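Local coordinates for putative exported protein (Bordetella pertussis, PDB 2DVZ) that probably serves as a periplasmic solute receptor of the Bug family, binding glutamate for uptake across the cell envelope, at residues F291-E294 / I295-Y299; S199-P202 / Q203-G207; T41-M44 / S45-L48. All coordinates share one frame; numbering follows the deposited sequence.

Contact 1 (F291-E294 / I295-Y299)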
ATOM      1  N   PHE A 291      14.684  -0.385   6.781  1.00 16.08           N
ATOM      2  CA  PHE A 291      13.409  -0.963   6.355  1.00 15.96           C
ATOM      3  C   PHE A 291      12.830  -1.924   7.414  1.00 15.92           C
ATOM      4  O   PHE A 291      11.639  -1.843   7.748  1.00 15.62           O
ATOM      5  CB  PHE A 291      13.558  -1.631   4.978  1.00 15.55           C
ATOM      6  CG  PHE A 291      12.240  -2.005   4.317  1.00 15.69           C
ATOM      7  CD1 PHE A 291      11.066  -1.231   4.530  1.00 13.59           C
ATOM      8  CD2 PHE A 291      12.183  -3.096   3.427  1.00 14.72           C
ATOM      9  CE1 PHE A 291       9.865  -1.558   3.914  1.00 13.23           C
ATOM     10  CE2 PHE A 291      10.983  -3.435   2.790  1.00 15.56           C
ATOM     11  CZ  PHE A 291       9.804  -2.654   3.041  1.00 15.06           C
ATOM     12  N   ALA A 292      13.674  -2.800   7.969  1.00 16.20           N
ATOM     13  CA  ALA A 292      13.228  -3.750   9.019  1.00 16.67           C
ATOM     14  C   ALA A 292      12.638  -2.999  10.208  1.00 17.45           C
ATOM     15  O   ALA A 292      11.687  -3.463  10.851  1.00 17.57           O
ATOM     16  CB  ALA A 292      14.387  -4.665   9.476  1.00 16.01           C
ATOM     17  N   LYS A 293      13.220  -1.837  10.498  1.00 18.79           N
ATOM     18  CA  LYS A 293      12.754  -0.986  11.593  1.00 20.21           C
ATOM     19  C   LYS A 293      11.357  -0.376  11.265  1.00 18.97           C
ATOM     20  O   LYS A 293      10.475  -0.331  12.115  1.00 19.05           O
ATOM     21  CB  LYS A 293      13.802   0.078  11.934  1.00 20.74           C
ATOM     22  CG  LYS A 293      13.283   1.074  12.981  1.00 23.62           C
ATOM     23  CD  LYS A 293      14.296   2.102  13.468  1.00 23.49           C
ATOM     24  CE  LYS A 293      13.650   2.951  14.590  1.00 27.53           C
ATOM     25  NZ  LYS A 293      14.538   4.110  15.023  1.00 31.91           N
ATOM     26  N   GLU A 294      11.170   0.053  10.028  1.00 18.22           N
ATOM     27  CA  GLU A 294       9.881   0.499   9.511  1.00 18.22           C
ATOM     28  C   GLU A 294       8.847  -0.607   9.557  1.00 18.17           C
ATOM     29  O   GLU A 294       7.726  -0.379  10.016  1.00 17.61           O
ATOM     30  CB  GLU A 294      10.035   1.034   8.072  1.00 18.48           C
ATOM     31  CG  GLU A 294      10.859   2.344   8.044  1.00 18.49           C
ATOM     32  CD  GLU A 294      11.276   2.791   6.676  1.00 19.26           C
ATOM     33  OE1 GLU A 294      11.456   1.970   5.741  1.00 18.99           O
ATOM     34  OE2 GLU A 294      11.442   4.015   6.545  1.00 23.29           O
ATOM     35  N   ILE A 295       9.251  -1.811   9.135  1.00 18.33           N
ATOM     36  CA  ILE A 295       8.378  -2.970   9.151  1.00 18.55           C
ATOM     37  C   ILE A 295       7.864  -3.257  10.534  1.00 19.70           C
ATOM     38  O   ILE A 295       6.650  -3.475  10.703  1.00 20.94           O
ATOM     39  CB  ILE A 295       9.049  -4.251   8.528  1.00 18.16           C
ATOM     40  CG1 ILE A 295       9.143  -4.094   7.003  1.00 15.93           C
ATOM     41  CG2 ILE A 295       8.267  -5.525   8.940  1.00 16.62           C
ATOM     42  CD1 ILE A 295      10.161  -4.975   6.339  1.00 13.20           C
ATOM     43  N   LYS A 296       8.782  -3.272  11.510  1.00 20.36           N
ATOM     44  CA  LYS A 296       8.486  -3.494  12.937  1.00 20.56           C
ATOM     45  C   LYS A 296       7.588  -2.390  13.508  1.00 20.55           C
ATOM     46  O   LYS A 296       6.617  -2.666  14.232  1.00 20.47           O
ATOM     47  CB  LYS A 296       9.798  -3.551  13.714  1.00 21.64           C
ATOM     48  CG  LYS A 296       9.674  -3.765  15.207  1.00 23.82           C
ATOM     49  CD  LYS A 296       9.174  -5.199  15.512  1.00 26.74           C
ATOM     50  CE  LYS A 296       8.976  -5.466  17.025  1.00 27.67           C
ATOM     51  NZ  LYS A 296       9.768  -4.489  17.855  1.00 29.92           N
ATOM     52  N   GLU A 297       7.894  -1.141  13.171  1.00 20.14           N
ATOM     53  CA  GLU A 297       7.000  -0.028  13.521  1.00 20.69           C
ATOM     54  C   GLU A 297       5.583  -0.267  13.049  1.00 20.31           C
ATOM     55  O   GLU A 297       4.668  -0.181  13.844  1.00 21.05           O
ATOM     56  CB  GLU A 297       7.509   1.293  12.983  1.00 20.35           C
ATOM     57  CG  GLU A 297       8.639   1.820  13.809  1.00 23.40           C
ATOM     58  CD  GLU A 297       9.444   2.911  13.105  1.00 28.29           C
ATOM     59  OE1 GLU A 297       9.248   3.164  11.875  1.00 28.23           O
ATOM     60  OE2 GLU A 297      10.284   3.515  13.821  1.00 31.28           O
ATOM     61  N   GLN A 298       5.392  -0.587  11.776  1.00 19.93           N
ATOM     62  CA  GLN A 298       4.039  -0.773  11.290  1.00 19.90           C
ATOM     63  C   GLN A 298       3.383  -1.984  11.959  1.00 19.85           C
ATOM     64  O   GLN A 298       2.245  -1.920  12.340  1.00 19.31           O
ATOM     65  CB  GLN A 298       3.987  -0.891   9.758  1.00 19.22           C
ATOM     66  CG  GLN A 298       4.397   0.373   8.996  1.00 19.68           C
ATOM     67  CD  GLN A 298       3.466   1.578   9.197  1.00 18.97           C
ATOM     68  OE1 GLN A 298       2.272   1.443   9.452  1.00 21.56           O
ATOM     69  NE2 GLN A 298       4.013   2.751   9.032  1.00 17.67           N
ATOM     70  N   TYR A 299       4.114  -3.088  12.059  1.00 21.00           N
ATOM     71  CA  TYR A 299       3.648  -4.289  12.723  1.00 22.01           C
ATOM     72  C   TYR A 299       3.151  -3.994  14.122  1.00 22.51           C
ATOM     73  O   TYR A 299       2.052  -4.390  14.485  1.00 23.75           O
ATOM     74  CB  TYR A 299       4.787  -5.302  12.786  1.00 23.32           C
ATOM     75  CG  TYR A 299       4.430  -6.627  13.414  1.00 23.72           C
ATOM     76  CD1 TYR A 299       4.074  -7.715  12.622  1.00 24.05           C
ATOM     77  CD2 TYR A 299       4.471  -6.796  14.802  1.00 26.04           C
ATOM     78  CE1 TYR A 299       3.747  -8.957  13.191  1.00 25.49           C
ATOM     79  CE2 TYR A 299       4.143  -8.040  15.396  1.00 27.35           C
ATOM     80  CZ  TYR A 299       3.792  -9.108  14.574  1.00 26.06           C
ATOM     81  OH  TYR A 299       3.478 -10.316  15.137  1.00 27.19           O
TER
HETATM   82  O   HOH W   1       7.040   2.778   8.903  1.00 14.90           O
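The carbonyl oxygen of Glu294 takes two donors: the backbone N of Gln298 at 2.9 Å, in the regular helical i to i+4 manner, and water 1, whose bond to Glu294 O is weak. The same water accepts a firmer bond from Gln298 NE2 at 3.0 Å, so it bridges the helix backbone and an amide one turn on. Bent at chi2 (-65°), the Gln298 chain folds its amide back within range of that water. The neighbouring backbone pairs continue the ladder, with Ile295 N to Phe291 O the shortest at 2.8 Å. Side chains meet where Ile295 lays its CD1 methyl almost centrally over one face of the Phe291 ring, a CH-pi contact with CD1 3.9 Å from the ring centroid and 7° off its normal. Phe291 sends CG to the side away from its own N (chi1 -168°), which carries the ring forward beside the turn that brings Ile295. On the solvent-facing flank, extended Lys293 meets Glu297 through CE, 3.5 Å from OE2; NZ and OE2 stay 4.5 Å apart, too far for a salt bridge, so any attraction there is probably modest. Glu294 turns its carboxylate elsewhere: OE1 accepts hydrogen bonds from Asn286 and Asn111, two side-chain amides that hold this oxygen. All of this lies on helix 288-307 of a periplasmic binding protein fold, with the Gln298 side chain about 9 Å from the bound glutamate. Phe291 meets Trp242 edge-to-face, and Glu294, Ile295 and Gln298 also rest on Trp242 of strand 241-248, next to the glutamate-binding Tyr243. Ile295 and Gln298 further pack on helix 84-93, while Phe291 and Ala292 reach Pro108 of strand 106-121.

Contact 2 (S199-P202 / Q203-G207)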
ATOM      1  N   SER A 199      -2.828   4.462  -7.218  1.00 11.83           N
ATOM      2  CA  SER A 199      -3.853   3.823  -8.076  1.00 13.07           C
ATOM      3  C   SER A 199      -5.087   4.703  -8.298  1.00 13.91           C
ATOM      4  O   SER A 199      -5.769   4.588  -9.328  1.00 15.16           O
ATOM      5  CB  SER A 199      -4.296   2.437  -7.549  1.00 12.81           C
ATOM      6  OG  SER A 199      -4.318   2.406  -6.138  1.00 13.19           O
ATOM      7  N   SER A 200      -5.388   5.562  -7.327  1.00 13.93           N
ATOM      8  CA  SER A 200      -6.491   6.474  -7.458  1.00 13.55           C
ATOM      9  C   SER A 200      -6.049   7.744  -8.169  1.00 13.42           C
ATOM     10  O   SER A 200      -6.871   8.433  -8.736  1.00 12.49           O
ATOM     11  CB  SER A 200      -7.058   6.797  -6.065  1.00 13.72           C
ATOM     12  OG  SER A 200      -7.805   5.690  -5.540  1.00 14.79           O
HETATM   13  N   MSE A 201      -4.758   8.063  -8.124  1.00 14.38           N
HETATM   14  CA  MSE A 201      -4.236   9.311  -8.715  1.00 15.61           C
HETATM   15  C   MSE A 201      -4.692   9.660 -10.134  1.00 16.46           C
HETATM   16  O   MSE A 201      -5.122  10.797 -10.329  1.00 16.98           O
HETATM   17  CB  MSE A 201      -2.706   9.468  -8.579  1.00 15.68           C
HETATM   18  CG  MSE A 201      -2.195  10.846  -9.064  1.00 17.61           C
HETATM   19 SE   MSE A 201      -2.871  12.358  -7.898  1.00 25.70          SE
HETATM   20  CE  MSE A 201      -1.452  12.384  -6.545  1.00 21.84           C
ATOM     21  N   PRO A 202      -4.588   8.724 -11.124  1.00 16.80           N
ATOM     22  CA  PRO A 202      -5.092   9.024 -12.492  1.00 17.39           C
ATOM     23  C   PRO A 202      -6.565   9.412 -12.568  1.00 17.66           C
ATOM     24  O   PRO A 202      -6.921  10.297 -13.363  1.00 17.58           O
ATOM     25  CB  PRO A 202      -4.858   7.707 -13.262  1.00 17.34           C
ATOM     26  CG  PRO A 202      -3.709   7.050 -12.520  1.00 17.34           C
ATOM     27  CD  PRO A 202      -3.969   7.382 -11.066  1.00 17.00           C
ATOM     28  N   GLN A 203      -7.405   8.745 -11.767  1.00 17.53           N
ATOM     29  CA  GLN A 203      -8.836   9.022 -11.756  1.00 18.40           C
ATOM     30  C   GLN A 203      -9.166  10.334 -11.087  1.00 17.64           C
ATOM     31  O   GLN A 203     -10.163  10.969 -11.406  1.00 18.35           O
ATOM     32  CB  GLN A 203      -9.631   7.922 -11.051  1.00 18.76           C
ATOM     33  CG  GLN A 203      -9.314   6.500 -11.501  1.00 22.16           C
ATOM     34  CD  GLN A 203      -9.452   6.277 -12.996  1.00 25.32           C
ATOM     35  OE1 GLN A 203     -10.320   6.870 -13.673  1.00 25.92           O
ATOM     36  NE2 GLN A 203      -8.581   5.399 -13.531  1.00 27.31           N
ATOM     37  N   ILE A 204      -8.353  10.715 -10.118  1.00 17.04           N
ATOM     38  CA  ILE A 204      -8.581  11.942  -9.406  1.00 17.17           C
ATOM     39  C   ILE A 204      -8.232  13.091 -10.341  1.00 17.44           C
ATOM     40  O   ILE A 204      -8.983  14.081 -10.441  1.00 17.73           O
ATOM     41  CB  ILE A 204      -7.762  11.966  -8.087  1.00 17.07           C
ATOM     42  CG1 ILE A 204      -8.390  10.983  -7.075  1.00 16.34           C
ATOM     43  CG2 ILE A 204      -7.670  13.354  -7.501  1.00 16.15           C
ATOM     44  CD1 ILE A 204      -7.385  10.527  -5.988  1.00 13.81           C
ATOM     45  N   GLN A 205      -7.090  12.943 -11.025  1.00 17.19           N
ATOM     46  CA  GLN A 205      -6.627  13.924 -11.984  1.00 17.07           C
ATOM     47  C   GLN A 205      -7.669  14.167 -13.064  1.00 16.75           C
ATOM     48  O   GLN A 205      -7.899  15.334 -13.434  1.00 16.76           O
ATOM     49  CB  GLN A 205      -5.288  13.523 -12.602  1.00 16.68           C
ATOM     50  CG  GLN A 205      -4.131  13.571 -11.629  1.00 18.97           C
ATOM     51  CD  GLN A 205      -3.698  14.983 -11.239  1.00 23.32           C
ATOM     52  OE1 GLN A 205      -4.232  15.956 -11.751  1.00 27.47           O
ATOM     53  NE2 GLN A 205      -2.732  15.099 -10.333  1.00 22.06           N
ATOM     54  N   ALA A 206      -8.284  13.079 -13.551  1.00 15.93           N
ATOM     55  CA  ALA A 206      -9.274  13.112 -14.624  1.00 16.01           C
ATOM     56  C   ALA A 206     -10.645  13.530 -14.146  1.00 16.64           C
ATOM     57  O   ALA A 206     -11.548  13.670 -14.977  1.00 18.13           O
ATOM     58  CB  ALA A 206      -9.385  11.751 -15.334  1.00 15.32           C
ATOM     59  N   GLY A 207     -10.816  13.690 -12.829  1.00 16.11           N
ATOM     60  CA  GLY A 207     -12.069  14.128 -12.251  1.00 15.97           C
ATOM     61  C   GLY A 207     -13.072  13.005 -12.082  1.00 16.60           C
ATOM     62  O   GLY A 207     -14.267  13.283 -11.838  1.00 16.46           O
TER
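Ser200 O receives the backbone N of Ile204 at 3.1 Å and a weaker bond from Gln203 N, while Met201 O and Pro202 O accept Gln205 N and Ala206 N at 3.0 and 3.1 Å. Pro202 has no N-H to give, and the helix is kinked there because the turn before it loses one bond. Among the side chains, Ile204 stretches CD1 back along the helix to 3.7 Å from Ser200 CB. CG1 of Ile204 lies on the side of its own N (chi1 -72°), which directs the branch back down the helix toward Ser200. Met201, present as selenomethionine, crosses Gln205 at a slant, its SE 3.7 Å from Gln205 NE2. Gln205 NE2 hydrogen-bonds to Ala222 O; the approach of selenium to it is a van der Waals contact. Helix 197-205 follows strand 192-196 of the periplasmic binding protein fold directly, and that strand ends at Asn196, which binds the glutamate. Ser199 OG and Ser200 OG both hydrogen-bond to Asp195 OD2, tying the first turn of the helix to the end of the strand; Ser199 OG also bonds to Ser32 OG. Gln203 and Ser200 lean on Val182 of helix 178-187, whereas Met201 and Ile204 touch Ile223 in a loop. At the far end a Schellman motif stops the helix: Gly207 adopts positive phi (82°), and Gly207 N bonds back to Ile204 O at 3.0 Å.

Contact 3 (T41-M44 / S45-L48)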
ATOM      1  N   THR A  41      11.203  -2.002 -10.525  1.00 15.27           N
ATOM      2  CA  THR A  41      11.891  -3.210 -11.040  1.00 16.10           C
ATOM      3  C   THR A  41      12.263  -3.106 -12.534  1.00 17.84           C
ATOM      4  O   THR A  41      13.295  -3.620 -12.960  1.00 18.50           O
ATOM      5  CB  THR A  41      11.089  -4.547 -10.750  1.00 16.02           C
ATOM      6  OG1 THR A  41       9.819  -4.570 -11.432  1.00 13.18           O
ATOM      7  CG2 THR A  41      10.872  -4.770  -9.246  1.00 15.28           C
ATOM      8  N   GLN A  42      11.428  -2.445 -13.335  1.00 19.92           N
ATOM      9  CA  GLN A  42      11.782  -2.130 -14.734  1.00 22.03           C
ATOM     10  C   GLN A  42      13.132  -1.459 -14.882  1.00 21.69           C
ATOM     11  O   GLN A  42      13.911  -1.819 -15.763  1.00 22.40           O
ATOM     12  CB  GLN A  42      10.743  -1.208 -15.377  1.00 23.08           C
ATOM     13  CG  GLN A  42       9.536  -1.959 -15.910  1.00 29.10           C
ATOM     14  CD  GLN A  42       9.944  -2.928 -16.987  1.00 36.13           C
ATOM     15  OE1 GLN A  42      10.186  -4.132 -16.726  1.00 39.17           O
ATOM     16  NE2 GLN A  42      10.075  -2.409 -18.214  1.00 38.58           N
ATOM     17  N   ARG A  43      13.368  -0.444 -14.049  1.00 20.92           N
ATOM     18  CA  ARG A  43      14.591   0.317 -14.072  1.00 20.01           C
ATOM     19  C   ARG A  43      15.736  -0.423 -13.360  1.00 20.00           C
ATOM     20  O   ARG A  43      16.871  -0.338 -13.799  1.00 19.19           O
ATOM     21  CB  ARG A  43      14.335   1.722 -13.495  1.00 20.01           C
ATOM     22  CG  ARG A  43      15.522   2.681 -13.516  1.00 20.41           C
ATOM     23  CD  ARG A  43      16.022   2.974 -14.937  1.00 23.54           C
ATOM     24  NE  ARG A  43      17.280   3.748 -14.933  1.00 24.40           N
ATOM     25  CZ  ARG A  43      18.487   3.257 -14.691  1.00 24.79           C
ATOM     26  NH1 ARG A  43      18.647   1.966 -14.402  1.00 27.30           N
ATOM     27  NH2 ARG A  43      19.534   4.061 -14.711  1.00 23.48           N
HETATM   28  N   MSE A  44      15.444  -1.108 -12.254  1.00 20.39           N
HETATM   29  CA  MSE A  44      16.415  -1.992 -11.601  1.00 22.22           C
HETATM   30  C   MSE A  44      16.933  -3.031 -12.596  1.00 22.29           C
HETATM   31  O   MSE A  44      18.109  -3.338 -12.621  1.00 21.83           O
HETATM   32  CB  MSE A  44      15.798  -2.720 -10.405  1.00 20.91           C
HETATM   33  CG  MSE A  44      15.721  -1.911  -9.167  1.00 21.69           C
HETATM   34 SE   MSE A  44      14.899  -2.917  -7.713  1.00 26.10          SE
HETATM   35  CE  MSE A  44      16.282  -4.250  -7.309  1.00 21.04           C
ATOM     36  N   SER A  45      16.034  -3.531 -13.429  1.00 22.76           N
ATOM     37  CA  SER A  45      16.354  -4.604 -14.328  1.00 24.22           C
ATOM     38  C   SER A  45      17.450  -4.196 -15.331  1.00 24.55           C
ATOM     39  O   SER A  45      18.431  -4.947 -15.570  1.00 23.47           O
ATOM     40  CB  SER A  45      15.081  -5.032 -15.021  1.00 24.12           C
ATOM     41  OG  SER A  45      15.375  -5.959 -16.014  1.00 28.70           O
ATOM     42  N   GLN A  46      17.279  -2.989 -15.883  1.00 24.99           N
ATOM     43  CA  GLN A  46      18.265  -2.325 -16.742  1.00 24.96           C
ATOM     44  C   GLN A  46      19.644  -2.297 -16.064  1.00 23.88           C
ATOM     45  O   GLN A  46      20.664  -2.581 -16.687  1.00 24.19           O
ATOM     46  CB  GLN A  46      17.766  -0.910 -17.091  1.00 25.09           C
ATOM     47  CG  GLN A  46      18.824  -0.028 -17.803  1.00 26.42           C
ATOM     48  CD  GLN A  46      18.397   1.434 -18.002  1.00 26.75           C
ATOM     49  OE1 GLN A  46      19.242   2.339 -17.978  1.00 29.95           O
ATOM     50  NE2 GLN A  46      17.097   1.672 -18.197  1.00 26.94           N
ATOM     51  N   GLU A  47      19.659  -2.000 -14.772  1.00 23.21           N
ATOM     52  CA  GLU A  47      20.896  -1.960 -13.979  1.00 23.01           C
ATOM     53  C   GLU A  47      21.488  -3.335 -13.736  1.00 22.90           C
ATOM     54  O   GLU A  47      22.700  -3.509 -13.843  1.00 22.99           O
ATOM     55  CB  GLU A  47      20.652  -1.251 -12.630  1.00 22.87           C
ATOM     56  CG  GLU A  47      21.843  -1.180 -11.665  1.00 22.94           C
ATOM     57  CD  GLU A  47      23.062  -0.358 -12.192  1.00 23.90           C
ATOM     58  OE1 GLU A  47      22.920   0.414 -13.170  1.00 21.72           O
ATOM     59  OE2 GLU A  47      24.162  -0.478 -11.585  1.00 23.68           O
ATOM     60  N   LEU A  48      20.626  -4.303 -13.394  1.00 22.18           N
ATOM     61  CA  LEU A  48      21.047  -5.657 -13.024  1.00 21.30           C
ATOM     62  C   LEU A  48      21.462  -6.528 -14.225  1.00 21.09           C
ATOM     63  O   LEU A  48      22.174  -7.518 -14.055  1.00 21.73           O
ATOM     64  CB  LEU A  48      19.978  -6.364 -12.162  1.00 20.80           C
ATOM     65  CG  LEU A  48      19.775  -5.858 -10.718  1.00 18.81           C
ATOM     66  CD1 LEU A  48      18.464  -6.391 -10.062  1.00 17.24           C
ATOM     67  CD2 LEU A  48      20.982  -6.167  -9.881  1.00 17.30           C
TER
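Arg43 is bent at chi2 (61°) and Gln46 runs extended with CG opposite its own N (chi1 171°), and these two shapes bring guanidinium and amide one over the other. Both lie on helix 32-48, the crossover helix of a beta-alpha-beta unit with strands 21-25 and 52-56. The two flat groups are stacked with their planes only 6° apart. Gln46 OE1 sits over the centre of the guanidinium, 3.5 Å from Arg43 CZ, so the amide oxygen, partly negative, faces a positive group from above its plane and does not take one of its N-H bonds. Gln46 NE2 lies toward the aliphatic end, 3.7 Å from Arg43 CD. What fixes the arginine more firmly is Asp269, whose OD2 forms a salt bridge with NE; Gln46 is exposed and also touches a crystal neighbour, so its position may owe something to the lattice. Glu47 OE1 remains 4.7 Å from Arg43 NH1, and the charges are not in contact. Beneath, Thr41 O accepts Ser45 N at 2.8 Å, and Ser45 CB closes on the same oxygen at 3.1 Å. Ser45 OG turns away from that pair to hydrogen-bond with Gln50 O, just past the helix end, while Thr41 OG1 bonds to Ala37 O a turn earlier. The buried flank faces strand 52-56, where Thr41 and Met44 touch Met52, and helix 253-267, where Met44 and Leu48 meet Ala266 and Ala262. There Met44, a selenomethionine, and Leu48 lie side by side, pointing the same way: the backbone N of Leu48 bonds to Met44 O at 2.8 Å, and the methyl CE of Met44 is 4.1 Å from Leu48 CD1.

Overall arrangement
The three contacts sit on three different helices and do not touch; their centres are 25 to 29 Å apart. Each is partly buried, with one helix flank against the protein and another toward solvent. Contact 3 is the most peripheral, about 22 Å from the chain centre, and differs in its planar arginine-amide stack, with an outside carboxylate holding the arginine. Contacts 1 and 2 lie on opposite sides of that centre and nearer the bound glutamate. In contact 1 an aromatic face and a bridging water mark the helix, whereas contact 2 combines a selenium contact with a glycine in a Schellman motif just past the helix. The backbone ladder is regular in contact 1, interrupted by the proline in contact 2 and includes one weak bond in contact 3.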